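Local coordinates for protein RavA (Legionella pneumophila str. Paris, PDB 6WO6) that is of unknown molecular activity but is a Legionella effector linked to cell invasion, with an elongated all-helical fold, at residues A[89-94]-A[121-126]; A[46-51]-A[58-63]; A[286-291]-A[325-330]. The protein carries 2 engineered substitutions. One frame throughout, in Å; residues are numbered along the deposited sequence.

Contact 1: A[89-94]-A[121-126]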
# COMPACT_ATOMS: atom_id res chain seq x y z
N LYS A 89 -13.36 -18.16 -5.61
CA LYS A 89 -12.02 -18.71 -5.46
C LYS A 89 -11.00 -17.82 -6.16
O LYS A 89 -9.94 -17.50 -5.60
CB LYS A 89 -11.97 -20.13 -6.02
CG LYS A 89 -10.61 -20.80 -5.93
CD LYS A 89 -10.17 -20.97 -4.48
CE LYS A 89 -8.77 -20.42 -4.26
NZ LYS A 89 -8.50 -20.19 -2.81
N ARG A 90 -11.29 -17.41 -7.40
CA ARG A 90 -10.35 -16.58 -8.14
C ARG A 90 -10.19 -15.20 -7.53
O ARG A 90 -9.11 -14.61 -7.60
CB ARG A 90 -10.77 -16.48 -9.60
CG ARG A 90 -10.68 -17.80 -10.35
CD ARG A 90 -11.10 -17.65 -11.80
NE ARG A 90 -11.15 -18.94 -12.47
CZ ARG A 90 -11.48 -19.11 -13.75
NH1 ARG A 90 -11.79 -18.06 -14.49
NH2 ARG A 90 -11.50 -20.32 -14.27
N ILE A 91 -11.25 -14.66 -6.92
CA ILE A 91 -11.11 -13.35 -6.28
C ILE A 91 -10.32 -13.48 -4.98
O ILE A 91 -9.42 -12.68 -4.70
CB ILE A 91 -12.48 -12.70 -6.06
CG1 ILE A 91 -13.06 -12.23 -7.39
CG2 ILE A 91 -12.37 -11.54 -5.08
CD1 ILE A 91 -14.46 -11.67 -7.29
N ILE A 92 -10.64 -14.49 -4.16
CA ILE A 92 -10.00 -14.61 -2.85
C ILE A 92 -8.54 -15.04 -2.98
O ILE A 92 -7.71 -14.68 -2.14
CB ILE A 92 -10.83 -15.56 -1.97
CG1 ILE A 92 -11.94 -14.79 -1.25
CG2 ILE A 92 -9.95 -16.31 -0.97
CD1 ILE A 92 -11.44 -13.57 -0.49
N SER A 93 -8.20 -15.77 -4.04
CA SER A 93 -6.81 -16.16 -4.24
C SER A 93 -5.89 -14.97 -4.52
O SER A 93 -4.67 -15.14 -4.53
CB SER A 93 -6.70 -17.17 -5.39
OG SER A 93 -7.16 -16.62 -6.61
N LEU A 94 -6.45 -13.78 -4.74
CA LEU A 94 -5.63 -12.58 -4.78
C LEU A 94 -5.00 -12.29 -3.42
O LEU A 94 -3.88 -11.77 -3.35
CB LEU A 94 -6.45 -11.37 -5.24
CG LEU A 94 -7.04 -11.40 -6.65
CD1 LEU A 94 -7.96 -10.21 -6.87
CD2 LEU A 94 -5.94 -11.42 -7.69
N LYS A 121 -22.79 -9.21 -9.46
CA LYS A 121 -23.25 -8.94 -8.11
C LYS A 121 -22.49 -9.79 -7.09
O LYS A 121 -22.07 -9.29 -6.04
CB LYS A 121 -24.75 -9.19 -8.00
CG LYS A 121 -25.59 -8.42 -9.01
N LEU A 122 -22.28 -11.07 -7.41
CA LEU A 122 -21.50 -11.94 -6.53
C LEU A 122 -20.06 -11.46 -6.42
O LEU A 122 -19.46 -11.50 -5.34
CB LEU A 122 -21.55 -13.38 -7.04
CG LEU A 122 -20.60 -14.33 -6.30
CD1 LEU A 122 -21.05 -14.54 -4.87
CD2 LEU A 122 -20.48 -15.65 -7.04
N ALA A 123 -19.48 -11.01 -7.53
CA ALA A 123 -18.11 -10.49 -7.50
C ALA A 123 -18.01 -9.28 -6.57
O ALA A 123 -17.10 -9.20 -5.73
CB ALA A 123 -17.65 -10.13 -8.91
N ILE A 124 -18.94 -8.34 -6.71
CA ILE A 124 -18.92 -7.14 -5.87
C ILE A 124 -19.15 -7.51 -4.41
O ILE A 124 -18.57 -6.90 -3.50
CB ILE A 124 -19.97 -6.13 -6.37
CG1 ILE A 124 -19.68 -5.74 -7.82
CG2 ILE A 124 -19.98 -4.90 -5.47
CD1 ILE A 124 -18.31 -5.14 -8.03
N ASP A 125 -19.99 -8.52 -4.15
CA ASP A 125 -20.24 -8.93 -2.77
C ASP A 125 -19.02 -9.60 -2.15
O ASP A 125 -18.74 -9.41 -0.96
CB ASP A 125 -21.45 -9.85 -2.71
CG ASP A 125 -22.75 -9.13 -3.02
OD1 ASP A 125 -22.82 -7.91 -2.75
OD2 ASP A 125 -23.69 -9.78 -3.53
N VAL A 126 -18.28 -10.39 -2.94
CA VAL A 126 -17.04 -10.97 -2.44
C VAL A 126 -16.00 -9.88 -2.21
O VAL A 126 -15.23 -9.94 -1.24
CB VAL A 126 -16.53 -12.05 -3.41
CG1 VAL A 126 -15.17 -12.56 -2.97
CG2 VAL A 126 -17.51 -13.20 -3.48
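Ile91 and Val126 carry this contact between helix 77-92 and helix 120-127, and it is wholly apolar. Ile91 reaches across with both branches. Its CG2 meets Val126 CG1 at 3.7 Å, and its CB lies 4.1 Å from the same methyl. The two side chains pass at an oblique angle. Val126 CG1 stands anti to the backbone N (chi1 174°), the setting that brings this methyl up to Ile91. The longer branch of Ile91 is extended (chi2 175°) and ends over Ala123. There CD1 lies 3.8 Å from Ala123 CA and 3.9 Å from Ala123 CB, so the methyl rests on the helix backbone as much as on the side chain. Ile92 adds a looser touch, its CG1 4.3 Å from Val126 CG1.

Backbone bonds stay within each segment: Val126 N bonds to Leu122 O, and Ser93 N bonds to Lys89 O.

The contact is buried within the helical bundle. Phe116 of helix 115-118 touches both Ile91 and Ala123. Leu50 of helix 38-51 packs against Val126, and Leu122 lies between that helix and Ala84 and Val87 of helix 77-92.

Contact 2: A[46-51]-A[58-63]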
# COMPACT_ATOMS: atom_id res chain seq x y z
N SER A 46 -25.17 -17.91 -5.52
CA SER A 46 -24.37 -16.78 -5.05
C SER A 46 -24.36 -16.70 -3.53
O SER A 46 -23.31 -16.53 -2.91
CB SER A 46 -24.91 -15.48 -5.66
OG SER A 46 -24.61 -15.41 -7.04
N ARG A 47 -25.54 -16.82 -2.90
CA ARG A 47 -25.59 -16.76 -1.44
C ARG A 47 -24.86 -17.95 -0.82
O ARG A 47 -24.10 -17.78 0.15
CB ARG A 47 -27.04 -16.73 -0.97
CG ARG A 47 -27.83 -15.52 -1.46
CD ARG A 47 -29.29 -15.67 -1.09
NE ARG A 47 -29.44 -15.96 0.33
CZ ARG A 47 -30.46 -16.64 0.85
NH1 ARG A 47 -31.41 -17.12 0.06
NH2 ARG A 47 -30.52 -16.85 2.16
N LEU A 48 -25.07 -19.14 -1.36
CA LEU A 48 -24.40 -20.35 -0.89
C LEU A 48 -22.89 -20.18 -0.91
O LEU A 48 -22.20 -20.60 0.03
CB LEU A 48 -24.85 -21.53 -1.76
CG LEU A 48 -24.41 -22.97 -1.54
CD1 LEU A 48 -24.46 -23.33 -0.08
CD2 LEU A 48 -25.31 -23.90 -2.34
N VAL A 49 -22.36 -19.55 -1.96
CA VAL A 49 -20.91 -19.38 -2.05
C VAL A 49 -20.43 -18.23 -1.16
O VAL A 49 -19.33 -18.29 -0.60
CB VAL A 49 -20.51 -19.18 -3.53
CG1 VAL A 49 -19.34 -18.23 -3.66
CG2 VAL A 49 -20.17 -20.52 -4.15
N LEU A 50 -21.25 -17.19 -0.99
CA LEU A 50 -20.87 -16.09 -0.11
C LEU A 50 -20.71 -16.56 1.33
O LEU A 50 -19.70 -16.27 1.98
CB LEU A 50 -21.91 -14.97 -0.18
CG LEU A 50 -21.71 -13.92 -1.27
CD1 LEU A 50 -22.99 -13.16 -1.53
CD2 LEU A 50 -20.60 -12.96 -0.87
N GLU A 51 -21.69 -17.31 1.84
CA GLU A 51 -21.65 -17.71 3.24
C GLU A 51 -20.56 -18.72 3.56
O GLU A 51 -20.28 -18.95 4.74
CB GLU A 51 -23.00 -18.27 3.67
CG GLU A 51 -24.12 -17.24 3.68
CD GLU A 51 -25.38 -17.78 4.32
OE1 GLU A 51 -26.33 -16.99 4.51
OE2 GLU A 51 -25.41 -18.99 4.63
N LYS A 58 -11.83 -24.92 -0.13
CA LYS A 58 -11.27 -26.14 -0.70
C LYS A 58 -12.16 -27.34 -0.39
O LYS A 58 -12.55 -28.09 -1.30
CB LYS A 58 -9.85 -26.36 -0.18
N ASP A 59 -12.50 -27.53 0.89
CA ASP A 59 -13.44 -28.59 1.25
C ASP A 59 -14.71 -28.49 0.42
O ASP A 59 -15.10 -29.44 -0.26
CB ASP A 59 -13.76 -28.52 2.74
CG ASP A 59 -12.62 -29.03 3.61
OD1 ASP A 59 -11.95 -30.00 3.21
OD2 ASP A 59 -12.40 -28.45 4.70
N PHE A 60 -15.33 -27.30 0.42
CA PHE A 60 -16.55 -27.09 -0.36
C PHE A 60 -16.34 -27.50 -1.81
O PHE A 60 -17.23 -28.10 -2.43
CB PHE A 60 -16.98 -25.63 -0.27
CG PHE A 60 -18.37 -25.38 -0.78
CD1 PHE A 60 -19.34 -26.36 -0.69
CD2 PHE A 60 -18.70 -24.17 -1.37
CE1 PHE A 60 -20.62 -26.14 -1.16
CE2 PHE A 60 -19.98 -23.94 -1.85
CZ PHE A 60 -20.94 -24.92 -1.74
N ALA A 61 -15.16 -27.19 -2.36
CA ALA A 61 -14.87 -27.59 -3.74
C ALA A 61 -15.15 -29.07 -3.95
O ALA A 61 -15.96 -29.44 -4.80
CB ALA A 61 -13.41 -27.26 -4.08
N HIS A 62 -14.52 -29.92 -3.13
CA HIS A 62 -14.72 -31.36 -3.28
C HIS A 62 -16.19 -31.72 -3.14
O HIS A 62 -16.69 -32.60 -3.85
CB HIS A 62 -13.86 -32.12 -2.27
CG HIS A 62 -12.39 -31.96 -2.50
ND1 HIS A 62 -11.85 -31.72 -3.75
CD2 HIS A 62 -11.34 -32.01 -1.64
CE1 HIS A 62 -10.54 -31.63 -3.64
NE2 HIS A 62 -10.20 -31.80 -2.38
N ALA A 63 -16.90 -31.02 -2.25
CA ALA A 63 -18.33 -31.26 -2.10
C ALA A 63 -19.05 -31.09 -3.43
O ALA A 63 -19.81 -31.97 -3.86
CB ALA A 63 -18.92 -30.33 -1.04
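Leu48 and Val49 of helix 38-51 meet the ring of Phe60 on helix 54-66. Phe60 supplies the whole second side of this small, buried, apolar contact. These helices follow each other in the chain, so the contact packs two successive helices of an all-helical fold.

First come Ser46 and Arg47, which bond outside this contact. Ser46 OG bonds back to Leu42 O in its own helix. Arg47 NH2 bonds to Leu13 O.

Leu48 is the first residue to touch Phe60. Its CG lies 4.0 Å from Phe60 CZ, at the far end of the ring. The approach is oblique. Leu48 has CG anti to the backbone N (chi1 -178°), which carries the branch point across to the ring although the side chain does not start out straight at the other helix.

Val49 follows, and it comes from a different direction. Its CG2 lies near the ring plane, at the edge, 4.1 Å from Phe60 CE2. The two side chains cross at about a right angle. Phe60 is extended from its backbone N (chi1 -167°), and this sends the ring tip over to both residues. The backbones stay well apart, with Val49 CA and Phe60 CA 9.0 Å from each other. The ring bridges that gap.

After Val49, Leu50 packs against helix 120-127. Glu51 makes a weak hydrogen bond through OE2 to Tyr17 N.

Tyr17 of helix 16-20 also meets the Phe60 ring edge-to-face and touches Leu48. Helix 77-92 packs on this helix pair too, through Leu81 on Leu48, Ala84 on Val49 and Tyr85 on Ala61.

Contact 3: A[286-291]-A[325-330]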
# COMPACT_ATOMS: atom_id res chain seq x y z
N GLU A 286 24.87 12.27 10.19
CA GLU A 286 23.62 11.68 9.72
C GLU A 286 22.99 12.51 8.61
O GLU A 286 22.31 11.97 7.73
CB GLU A 286 22.64 11.51 10.88
CG GLU A 286 21.41 10.68 10.57
CD GLU A 286 20.48 10.53 11.76
OE1 GLU A 286 20.59 11.34 12.71
OE2 GLU A 286 19.64 9.61 11.76
N PHE A 287 23.22 13.82 8.63
CA PHE A 287 22.64 14.76 7.67
C PHE A 287 23.73 15.58 6.99
O PHE A 287 23.58 16.78 6.76
CB PHE A 287 21.62 15.66 8.35
CG PHE A 287 20.48 14.91 8.98
CD1 PHE A 287 19.83 13.90 8.29
CD2 PHE A 287 20.08 15.20 10.27
CE1 PHE A 287 18.78 13.20 8.87
CE2 PHE A 287 19.04 14.50 10.87
CZ PHE A 287 18.39 13.50 10.16
N ALA A 288 24.85 14.93 6.66
CA ALA A 288 26.01 15.64 6.11
C ALA A 288 25.68 16.34 4.80
O ALA A 288 26.30 17.36 4.47
CB ALA A 288 27.17 14.67 5.93
N ILE A 289 24.71 15.82 4.05
CA ILE A 289 24.33 16.40 2.76
C ILE A 289 23.96 17.87 2.89
O ILE A 289 24.04 18.62 1.91
CB ILE A 289 23.18 15.59 2.14
CG1 ILE A 289 22.98 15.95 0.66
CG2 ILE A 289 21.89 15.80 2.92
CD1 ILE A 289 21.86 15.19 -0.00
N LEU A 290 23.58 18.31 4.09
CA LEU A 290 23.19 19.70 4.28
C LEU A 290 24.37 20.66 4.14
O LEU A 290 24.18 21.82 3.76
CB LEU A 290 22.55 19.88 5.66
CG LEU A 290 21.09 19.46 5.80
CD1 LEU A 290 20.66 19.52 7.25
CD2 LEU A 290 20.22 20.37 4.96
N PHE A 291 25.59 20.20 4.43
CA PHE A 291 26.67 21.15 4.70
C PHE A 291 27.32 21.78 3.47
O PHE A 291 27.51 23.01 3.46
CB PHE A 291 27.74 20.48 5.57
CG PHE A 291 27.34 20.35 7.01
CD1 PHE A 291 26.53 19.31 7.42
CD2 PHE A 291 27.75 21.28 7.94
CE1 PHE A 291 26.15 19.19 8.75
CE2 PHE A 291 27.38 21.18 9.26
CZ PHE A 291 26.58 20.13 9.67
N ASN A 325 32.28 16.98 5.80
CA ASN A 325 32.28 17.12 4.35
C ASN A 325 32.62 15.81 3.66
O ASN A 325 32.09 15.51 2.58
CB ASN A 325 33.25 18.22 3.93
CG ASN A 325 32.64 19.19 2.93
OD1 ASN A 325 31.98 20.16 3.31
ND2 ASN A 325 32.84 18.92 1.64
N GLY A 326 33.50 15.01 4.27
CA GLY A 326 33.80 13.69 3.72
C GLY A 326 32.63 12.74 3.81
O GLY A 326 32.46 11.87 2.94
N ALA A 327 31.80 12.86 4.85
CA ALA A 327 30.60 12.05 4.95
C ALA A 327 29.59 12.41 3.87
O ALA A 327 28.83 11.55 3.42
CB ALA A 327 29.97 12.18 6.33
N ALA A 328 29.57 13.68 3.45
CA ALA A 328 28.86 14.05 2.24
C ALA A 328 29.58 13.48 1.03
O ALA A 328 30.66 12.88 1.13
CB ALA A 328 28.72 15.57 2.15
N HIS A 329 28.99 13.67 -0.15
CA HIS A 329 29.44 12.99 -1.37
C HIS A 329 29.45 11.47 -1.15
O HIS A 329 30.36 10.77 -1.59
CB HIS A 329 30.82 13.48 -1.82
CG HIS A 329 31.03 14.95 -1.63
ND1 HIS A 329 31.85 15.46 -0.65
CD2 HIS A 329 30.53 16.02 -2.30
CE1 HIS A 329 31.85 16.78 -0.72
NE2 HIS A 329 31.05 17.14 -1.71
N GLU A 330 28.44 10.98 -0.44
CA GLU A 330 28.29 9.57 -0.14
C GLU A 330 26.82 9.24 0.08
O GLU A 330 26.00 10.14 0.29
CB GLU A 330 29.11 9.18 1.09
CG GLU A 330 30.36 8.35 0.79
CD GLU A 330 31.03 7.84 2.06
OE1 GLU A 330 30.62 8.25 3.16
OE2 GLU A 330 31.97 7.02 1.94
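Ala288 and Ala328 bring two pieces of chain close together, with their CA atoms 5.1 Å apart. Each lies just beyond a helix end. Helix 281-286 gives way at Phe287, and helix 311-327 at Ala328.

The tight part is built on small methyl groups. Ala288 CB lies 3.8 Å from Ala327 CB and 3.6 Å from Ala328 N. The second distance is simple packing of a methyl on the backbone. In return, Ala328 CB sits 3.8 Å from Ala288 O, so each segment presses a methyl on the main chain of the other. Such short side chains let the backbones approach this closely. A type I turn from Phe287 to Leu290 shapes the first segment, with Leu290 N bonded to Phe287 O. Phe291 N bonds to Ala288 O, which also lies in the plane of the Phe291 ring, at its edge.

The other side is looser. Ile289 has its backbone N 4.4 Å from Ala328 CB, while its side chain comes no nearer than 5.5 Å to the second segment. Gly326, His329 and Glu330 are exposed.

Leu285 of helix 281-286 touches Ala327, and Pro292 of helix 290-294 touches Asn325 and Ala328. Behind the turn, Phe287 packs on helix 246-265 and on Ala218 of helix 214-224, while Leu290 and Ile289 also lie against helix 214-224.

Contacts 1 and 2 belong to one bundle, on the same side of the chain's centre, and their centres are 12 Å apart. Where they touch, Leu122 CD1 packs on Leu50 CG at 3.7 Å, and Asp125 CB lies 3.7 Å from Leu50 CD2. Helix 38-51 thus faces helix 54-66 with one side and helix 120-127 with another. Contact 3 lies on the opposite side of the centre, near the C-terminus. Its centre is 51 Å from that of contact 1 and 60 Å from that of contact 2, and its nearest atoms are about 35 Å from contact 1. In chain order they run contact 2, contact 1, contact 3. All are apolar; contact 3 lies at helix ends.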